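Local structure of nucleoporin NUP159 (Saccharomyces cerevisiae, 1XIP) at residues P277-V282 / N295-S300; F264-P269 / E304-D309. The protein serves as a component of the nuclear pore complex, its N-terminal beta-propeller domain acting in mRNA export by tethering the helicase Dbp5 to the pore. All blocks are in the same frame, centred on the assembly; numbering follows the deposited sequence.

Contact 1: P277-V282 / N295-S300; sequences PYMYKV and NVLASS
Y280 and A298 exchange two backbone hydrogen bonds, Y280 N to A298 O at 2.7 Å and A298 N to Y280 O at 3.1 Å. V282 and V296 repeat the exchange two residues further on, while M279-S299 and K281-L297 are the non-hydrogen-bonded pairs of this antiparallel hairpin, whose strands run 160° apart. Beyond the strand ends S300 N makes a nearly straight bond to Y278 O (3.1 Å). Y278 N returns a weak one to S300 OG, a hydroxyl that also bonds F276 O.

Apolar contacts divide between the two faces. On one, M279 CG meets L297 CD2 at an oblique angle, and K281 CG lies 3.9 Å from L297 CD2 before the lysine NZ reaches I221 O. On the other face Y280 CB rests 4.1 Å from A298 CB, and V282 packs on V296. A close selenium-to-carbonyl contact is separate: selenomethionine M279 bends at two successive torsions, bringing its SE within 3.3 Å of A298 O.

Y280 CG is anti to the carbonyl carbon (chi1 -63°), which brings the ring edge along the partner strand, CE2 lying 3.8 Å from S300 N. Y278 CD2 sits over the Y280 ring's centre, and Y280 OH bonds L40 O. An alanine in place of Y280 is likely to leave L40 O without that partner and Y278 without a ring face beneath it.

The reciprocal bonds of Y280-A298 and V282-V296 satisfy those backbone groups, while polar side-chain ends reach partners elsewhere. With M279 and K281 against strand 215-221, Y280 and V282 against strand 337-343, this hairpin of the beta-propeller packs between two other sheets.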
loop_
_atom_site.group_PDB
_atom_site.type_symbol
_atom_site.label_atom_id
_atom_site.label_comp_id
_atom_site.label_asym_id
_atom_site.label_seq_id
_atom_site.Cartn_x
_atom_site.Cartn_y
_atom_site.Cartn_z
ATOM N N PRO A 277 -0.745 7.800 7.229
ATOM C CA PRO A 277 -1.012 7.913 5.784
ATOM C C PRO A 277 -0.214 6.983 4.905
ATOM O O PRO A 277 1.010 7.040 4.916
ATOM C CB PRO A 277 -0.609 9.345 5.481
ATOM C CG PRO A 277 -0.960 10.045 6.736
ATOM C CD PRO A 277 -0.407 9.105 7.820
ATOM N N TYR A 278 -0.903 6.145 4.138
ATOM C CA TYR A 278 -0.251 5.245 3.200
ATOM C C TYR A 278 -1.213 4.858 2.084
ATOM O O TYR A 278 -2.396 4.615 2.321
ATOM C CB TYR A 278 0.320 4.004 3.911
ATOM C CG TYR A 278 0.927 3.006 2.949
ATOM C CD1 TYR A 278 2.142 3.267 2.314
ATOM C CD2 TYR A 278 0.269 1.805 2.660
ATOM C CE1 TYR A 278 2.680 2.369 1.404
ATOM C CE2 TYR A 278 0.784 0.903 1.754
ATOM C CZ TYR A 278 1.987 1.186 1.119
ATOM O OH TYR A 278 2.507 0.284 0.213
HETATM N N MSE A 279 -0.696 4.830 0.868
HETATM C CA MSE A 279 -1.489 4.516 -0.308
HETATM C C MSE A 279 -1.183 3.096 -0.762
HETATM O O MSE A 279 -0.045 2.806 -1.112
HETATM C CB MSE A 279 -1.162 5.514 -1.433
HETATM C CG MSE A 279 -2.003 5.358 -2.693
HETATM SE SE MSE A 279 -3.894 5.881 -2.436
HETATM C CE MSE A 279 -3.641 7.726 -1.852
ATOM N N TYR A 280 -2.201 2.231 -0.752
ATOM C CA TYR A 280 -2.085 0.848 -1.233
ATOM C C TYR A 280 -2.214 0.787 -2.751
ATOM O O TYR A 280 -3.106 1.412 -3.314
ATOM C CB TYR A 280 -3.131 -0.049 -0.551
ATOM C CG TYR A 280 -2.919 -0.137 0.939
ATOM C CD1 TYR A 280 -2.084 -1.109 1.487
ATOM C CD2 TYR A 280 -3.500 0.788 1.799
ATOM C CE1 TYR A 280 -1.865 -1.176 2.837
ATOM C CE2 TYR A 280 -3.275 0.741 3.148
ATOM C CZ TYR A 280 -2.453 -0.242 3.667
ATOM O OH TYR A 280 -2.234 -0.308 5.032
ATOM N N LYS A 281 -1.300 0.072 -3.405
ATOM C CA LYS A 281 -1.298 -0.045 -4.856
ATOM C C LYS A 281 -1.076 -1.482 -5.343
ATOM O O LYS A 281 -0.156 -2.175 -4.924
ATOM C CB LYS A 281 -0.278 0.898 -5.500
ATOM C CG LYS A 281 -0.339 0.921 -7.035
ATOM C CD LYS A 281 0.962 1.413 -7.673
ATOM C CE LYS A 281 2.179 0.557 -7.286
ATOM N NZ LYS A 281 3.502 1.254 -7.493
ATOM N N VAL A 282 -1.957 -1.904 -6.237
ATOM C CA VAL A 282 -1.874 -3.183 -6.883
ATOM C C VAL A 282 -1.876 -2.900 -8.378
ATOM O O VAL A 282 -2.668 -2.102 -8.861
ATOM C CB VAL A 282 -3.061 -4.044 -6.481
ATOM C CG1 VAL A 282 -3.444 -4.990 -7.588
ATOM C CG2 VAL A 282 -2.740 -4.801 -5.219
ATOM N N ASN A 295 -4.107 0.334 -12.242
ATOM C CA ASN A 295 -3.739 0.326 -10.829
ATOM C C ASN A 295 -4.929 0.465 -9.932
ATOM O O ASN A 295 -5.656 1.432 -10.022
ATOM C CB ASN A 295 -2.754 1.433 -10.520
ATOM C CG ASN A 295 -1.569 1.377 -11.385
ATOM O OD1 ASN A 295 -0.727 0.504 -11.227
ATOM N ND2 ASN A 295 -1.497 2.281 -12.348
ATOM N N VAL A 296 -5.119 -0.520 -9.065
ATOM C CA VAL A 296 -6.142 -0.476 -8.034
ATOM C C VAL A 296 -5.544 0.191 -6.815
ATOM O O VAL A 296 -4.448 -0.177 -6.367
ATOM C CB VAL A 296 -6.603 -1.880 -7.653
ATOM C CG1 VAL A 296 -7.709 -1.819 -6.643
ATOM C CG2 VAL A 296 -7.059 -2.642 -8.905
ATOM N N LEU A 297 -6.267 1.181 -6.285
ATOM C CA LEU A 297 -5.765 1.992 -5.176
ATOM C C LEU A 297 -6.707 2.035 -3.985
ATOM O O LEU A 297 -7.922 2.048 -4.142
ATOM C CB LEU A 297 -5.460 3.411 -5.650
ATOM C CG LEU A 297 -4.470 3.519 -6.788
ATOM C CD1 LEU A 297 -4.793 4.711 -7.637
ATOM C CD2 LEU A 297 -3.080 3.610 -6.211
ATOM N N ALA A 298 -6.123 2.052 -2.794
ATOM C CA ALA A 298 -6.857 2.113 -1.548
ATOM C C ALA A 298 -5.991 2.867 -0.592
ATOM O O ALA A 298 -4.798 3.082 -0.854
ATOM C CB ALA A 298 -7.108 0.735 -1.021
ATOM N N SER A 299 -6.565 3.255 0.537
ATOM C CA SER A 299 -5.895 4.182 1.418
ATOM C C SER A 299 -6.146 3.784 2.847
ATOM O O SER A 299 -7.223 3.286 3.167
ATOM C CB SER A 299 -6.448 5.576 1.160
ATOM O OG SER A 299 -5.853 6.571 1.966
ATOM N N SER A 300 -5.146 4.005 3.703
ATOM C CA SER A 300 -5.288 3.818 5.151
ATOM C C SER A 300 -6.330 4.784 5.733
ATOM O O SER A 300 -6.880 4.552 6.817
ATOM C CB SER A 300 -3.924 3.967 5.868
ATOM O OG SER A 300 -3.393 5.300 5.804
#

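Contact 2: F264-P269 / E304-D309; sequences FDITPP and EVSIWD
T267 N donates to S306 OG at 3.0 Å, with an angle of 137° at the hydrogen. The serine oxygen also lies 3.4 Å from I266 CA and 4.0 Å from I266 CG2, against the backbone next to T267, whose own conformation is left-handed. S306 brings it there with OG anti to its own carbonyl carbon, chi1 -45°, beside the backbone N.

A second touch comes from P268 and E304, whose side chains cross at about a right angle. The proline CG is 3.5 Å from E304 OE2 and 3.6 Å from OE1, a contact of ring carbon with both carboxylate oxygens, made at the surface, where E304 is exposed.

Further out, both sides have other partners. S306 shares a backbone bond with L297 in strand 292-299, which holds the serine in the sheet. S302 OG bonds E304 N and, weakly, P268 O, an indirect link between the segments. On the loop side D265 OD2 bonds T11 OG1, while I266 packs on I250 and V313, both of which W308 touches as well. The loop follows strand 257-263 of the preceding propeller sheet, so the contact seams that blade to the next one; P268 and P269 open a PXFG repeat that here belongs to the folded domain.

One side-chain-to-backbone bond therefore spans the two segments directly, and the rest is van der Waals contact around it. The hydroxyl gives a buried loop amide its acceptor, and the carboxylate at the surface probably adds little polar strength.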
loop_
_atom_site.group_PDB
_atom_site.type_symbol
_atom_site.label_atom_id
_atom_site.label_comp_id
_atom_site.label_asym_id
_atom_site.label_seq_id
_atom_site.Cartn_x
_atom_site.Cartn_y
_atom_site.Cartn_z
ATOM N N PHE A 264 -10.507 14.575 -6.887
ATOM C CA PHE A 264 -11.328 14.420 -5.727
ATOM C C PHE A 264 -11.903 13.021 -5.742
ATOM O O PHE A 264 -12.724 12.675 -4.895
ATOM C CB PHE A 264 -12.432 15.484 -5.731
ATOM C CG PHE A 264 -11.904 16.886 -5.630
ATOM C CD1 PHE A 264 -11.655 17.471 -4.375
ATOM C CD2 PHE A 264 -11.620 17.619 -6.781
ATOM C CE1 PHE A 264 -11.142 18.769 -4.278
ATOM C CE2 PHE A 264 -11.113 18.906 -6.692
ATOM C CZ PHE A 264 -10.877 19.485 -5.434
ATOM N N ASP A 265 -11.462 12.205 -6.700
ATOM C CA ASP A 265 -12.077 10.878 -6.905
ATOM C C ASP A 265 -11.171 9.685 -6.626
ATOM O O ASP A 265 -11.562 8.542 -6.864
ATOM C CB ASP A 265 -12.681 10.732 -8.315
ATOM C CG ASP A 265 -13.830 11.695 -8.572
ATOM O OD1 ASP A 265 -14.589 12.025 -7.612
ATOM O OD2 ASP A 265 -14.053 12.164 -9.716
ATOM N N ILE A 266 -9.965 9.937 -6.144
ATOM C CA ILE A 266 -9.129 8.848 -5.685
ATOM C C ILE A 266 -9.176 8.826 -4.176
ATOM O O ILE A 266 -8.725 9.775 -3.525
ATOM C CB ILE A 266 -7.679 8.986 -6.174
ATOM C CG1 ILE A 266 -7.586 8.711 -7.673
ATOM C CG2 ILE A 266 -6.796 8.015 -5.424
ATOM C CD1 ILE A 266 -6.220 8.951 -8.257
ATOM N N THR A 267 -9.747 7.760 -3.621
ATOM C CA THR A 267 -9.600 7.457 -2.200
ATOM C C THR A 267 -9.968 8.618 -1.268
ATOM O O THR A 267 -9.134 9.029 -0.467
ATOM C CB THR A 267 -8.147 7.080 -1.862
ATOM O OG1 THR A 267 -7.692 6.056 -2.753
ATOM C CG2 THR A 267 -8.065 6.511 -0.473
ATOM N N PRO A 268 -11.172 9.178 -1.366
ATOM C CA PRO A 268 -11.553 10.258 -0.450
ATOM C C PRO A 268 -11.400 9.872 1.045
ATOM O O PRO A 268 -11.895 8.820 1.478
ATOM C CB PRO A 268 -13.019 10.518 -0.809
ATOM C CG PRO A 268 -13.449 9.413 -1.747
ATOM C CD PRO A 268 -12.235 8.881 -2.356
ATOM N N PRO A 269 -10.738 10.725 1.829
ATOM C CA PRO A 269 -10.338 10.381 3.189
ATOM C C PRO A 269 -11.409 10.614 4.243
ATOM O O PRO A 269 -11.274 11.550 5.035
ATOM C CB PRO A 269 -9.165 11.319 3.433
ATOM C CG PRO A 269 -9.483 12.508 2.648
ATOM C CD PRO A 269 -10.324 12.091 1.478
ATOM N N GLU A 304 -12.785 3.589 0.379
ATOM C CA GLU A 304 -13.059 3.431 -1.030
ATOM C C GLU A 304 -11.870 2.890 -1.788
ATOM O O GLU A 304 -10.722 3.102 -1.406
ATOM C CB GLU A 304 -13.579 4.730 -1.638
ATOM C CG GLU A 304 -15.072 4.942 -1.388
ATOM C CD GLU A 304 -15.527 6.333 -1.792
ATOM O OE1 GLU A 304 -15.436 6.669 -3.008
ATOM O OE2 GLU A 304 -15.962 7.108 -0.899
ATOM N N VAL A 305 -12.163 2.161 -2.858
ATOM C CA VAL A 305 -11.140 1.603 -3.707
ATOM C C VAL A 305 -11.265 2.219 -5.105
ATOM O O VAL A 305 -12.319 2.149 -5.731
ATOM C CB VAL A 305 -11.250 0.053 -3.748
ATOM C CG1 VAL A 305 -10.206 -0.541 -4.660
ATOM C CG2 VAL A 305 -11.135 -0.536 -2.334
ATOM N N SER A 306 -10.185 2.828 -5.580
ATOM C CA SER A 306 -10.193 3.520 -6.861
ATOM C C SER A 306 -9.521 2.733 -7.949
ATOM O O SER A 306 -8.771 1.801 -7.676
ATOM C CB SER A 306 -9.502 4.869 -6.733
ATOM O OG SER A 306 -9.936 5.515 -5.560
ATOM N N ILE A 307 -9.793 3.118 -9.189
ATOM C CA ILE A 307 -9.131 2.547 -10.351
ATOM C C ILE A 307 -8.460 3.657 -11.177
ATOM O O ILE A 307 -9.083 4.663 -11.483
ATOM C CB ILE A 307 -10.135 1.794 -11.215
ATOM C CG1 ILE A 307 -10.910 0.770 -10.384
ATOM C CG2 ILE A 307 -9.433 1.095 -12.345
ATOM C CD1 ILE A 307 -12.148 0.229 -11.100
ATOM N N TRP A 308 -7.187 3.462 -11.512
ATOM C CA TRP A 308 -6.445 4.345 -12.397
ATOM C C TRP A 308 -6.072 3.557 -13.652
ATOM O O TRP A 308 -5.445 2.507 -13.553
ATOM C CB TRP A 308 -5.180 4.819 -11.693
ATOM C CG TRP A 308 -4.298 5.635 -12.566
ATOM C CD1 TRP A 308 -3.170 5.224 -13.203
ATOM C CD2 TRP A 308 -4.479 7.012 -12.919
ATOM N NE1 TRP A 308 -2.635 6.261 -13.929
ATOM C CE2 TRP A 308 -3.423 7.368 -13.772
ATOM C CE3 TRP A 308 -5.446 7.978 -12.610
ATOM C CZ2 TRP A 308 -3.296 8.638 -14.315
ATOM C CZ3 TRP A 308 -5.320 9.246 -13.154
ATOM C CH2 TRP A 308 -4.251 9.564 -13.999
ATOM N N ASP A 309 -6.447 4.027 -14.844
ATOM C CA ASP A 309 -6.182 3.251 -16.062
ATOM C C ASP A 309 -4.891 3.632 -16.825
ATOM O O ASP A 309 -4.667 3.143 -17.929
ATOM C CB ASP A 309 -7.404 3.266 -16.990
ATOM C CG ASP A 309 -7.544 4.483 -17.875
ATOM O OD1 ASP A 309 -6.779 5.459 -17.693
ATOM O OD2 ASP A 309 -8.416 4.497 -18.773
#

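Followed from the N terminus, the chain leaves strand 257-263, passes through 264-269, enters the blade at 277-282, turns back through 295-300 and continues to 304-309. Contact 1 closes the hairpin over 12 intervening residues, and it is nested inside the longer loop of 34 that contact 2 closes; the two do not cross. They meet in one sheet, where strand 292-299 has 279-284 on one side and 306-308 on the other, with N295 N probably hydrogen-bonded to W308 O. Contact 1 thus builds the inner part of a blade, while contact 2, about 9 Å away between centres, ties that blade to the loop leaving its predecessor.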